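Fibrinogen alpha subunit (Gallus gallus, PDB 1M1J) probably yields, once cut by thrombin, fibrin monomers that polymerize with the beta and gamma chains into the insoluble matrix of blood clots. Local coordinates at residues Q125-A128 with T129-R133. Sequence-based numbering, arbitrary orientation.
Sequences QRVA and TQVNR
Thr129 folds its hydroxyl back onto the carbonyl oxygen of Arg126, one turn earlier in helix 82-160, the alpha-chain helix of the fibrinogen coiled coil. OG1 donates to Arg126 O at 2.8 Å, and the C=O...OG1 angle of 133°, with OG1 in the carbonyl plane, places the bond on a lone pair. The first torsion explains the reach: with chi1 at 64°, OG1 is placed on the side of the helix where the Arg126 carbonyl lies. CG2, beside the backbone N, meets Gln125 O at 3.7 Å. Arg126 O therefore has two donors, since Gln130 N also reaches it at 3.1 Å in a nearly straight i to i+4 bond, with an N-H...O angle of 172°. Thr129 N to Gln125 O at 3.2 Å and Asn132 N to Ala128 O at 3.1 Å continue the alpha-helical pattern. It is less regular at Val131 N, whose 3.2 Å bond to Val127 O is clearly bent and is joined by a weak one to Ala128 O.

Val127, Gln130 and Val131 are buried between two neighbouring chains, while Thr129 and Asn132 are exposed. Val127 and Val131, one turn apart, each pack on a polar side chain of one neighbouring chain. Gln130 has its NE2 satisfied by the backbone of the other, and Arg126 and Arg133 form salt bridges to acidic side chains of that same other chain. Along the buried flank, Val127 CG1 lies 4.3 Å from Val131 CG2, the branch set beside the Val131 backbone N.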
# COMPACT_ATOMS: atom_id res chain seq x y z
N GLN D 125 106.22 6.34 32.85
CA GLN D 125 107.29 7.13 32.26
C GLN D 125 108.50 7.08 33.18
O GLN D 125 109.59 6.68 32.77
CB GLN D 125 106.85 8.59 32.10
CG GLN D 125 107.77 9.42 31.22
CD GLN D 125 107.61 9.09 29.75
OE1 GLN D 125 106.56 9.37 29.16
NE2 GLN D 125 108.63 8.49 29.16
N ARG D 126 108.29 7.48 34.43
CA ARG D 126 109.35 7.48 35.42
C ARG D 126 109.86 6.06 35.66
O ARG D 126 111.05 5.80 35.49
CB ARG D 126 108.85 8.08 36.73
CG ARG D 126 108.26 9.47 36.57
CD ARG D 126 108.68 10.40 37.70
NE ARG D 126 108.36 9.85 39.02
CZ ARG D 126 108.65 10.46 40.16
NH1 ARG D 126 109.26 11.64 40.16
NH2 ARG D 126 108.33 9.89 41.32
N VAL D 127 108.96 5.16 36.03
CA VAL D 127 109.35 3.77 36.27
C VAL D 127 110.21 3.28 35.11
O VAL D 127 111.19 2.57 35.31
CB VAL D 127 108.12 2.86 36.39
CG1 VAL D 127 108.55 1.40 36.42
CG2 VAL D 127 107.35 3.22 37.65
N ALA D 128 109.85 3.68 33.90
CA ALA D 128 110.60 3.28 32.73
C ALA D 128 112.07 3.67 32.85
O ALA D 128 112.95 2.81 32.81
CB ALA D 128 110.00 3.90 31.48
N THR D 129 112.34 4.97 33.00
CA THR D 129 113.72 5.45 33.11
C THR D 129 114.49 4.77 34.23
O THR D 129 115.63 4.36 34.03
CB THR D 129 113.78 6.96 33.33
OG1 THR D 129 113.19 7.29 34.59
CG2 THR D 129 113.07 7.70 32.21
N GLN D 130 113.88 4.65 35.40
CA GLN D 130 114.55 4.00 36.51
C GLN D 130 115.04 2.62 36.12
O GLN D 130 116.07 2.16 36.61
CB GLN D 130 113.62 3.89 37.72
CG GLN D 130 113.68 5.08 38.64
CD GLN D 130 112.79 4.90 39.85
OE1 GLN D 130 112.69 3.80 40.39
NE2 GLN D 130 112.15 5.98 40.29
N VAL D 131 114.32 1.96 35.22
CA VAL D 131 114.72 0.64 34.77
C VAL D 131 115.89 0.78 33.79
O VAL D 131 116.80 -0.05 33.77
CB VAL D 131 113.55 -0.10 34.08
CG1 VAL D 131 113.97 -1.53 33.72
CG2 VAL D 131 112.35 -0.14 35.01
N ASN D 132 115.86 1.84 32.99
CA ASN D 132 116.93 2.11 32.04
C ASN D 132 118.19 2.48 32.80
O ASN D 132 119.25 1.90 32.60
CB ASN D 132 116.55 3.27 31.11
CG ASN D 132 115.58 2.87 30.02
OD1 ASN D 132 115.07 3.72 29.29
ND2 ASN D 132 115.32 1.57 29.90
N ARG D 133 118.05 3.46 33.69
CA ARG D 133 119.14 3.94 34.52
C ARG D 133 119.80 2.74 35.23
O ARG D 133 121.03 2.67 35.32
CB ARG D 133 118.61 4.94 35.54
CG ARG D 133 119.65 5.91 36.06
CD ARG D 133 119.09 6.77 37.18
NE ARG D 133 117.90 7.51 36.75
CZ ARG D 133 117.05 8.10 37.57
NH1 ARG D 133 117.24 8.04 38.89
NH2 ARG D 133 115.99 8.75 37.09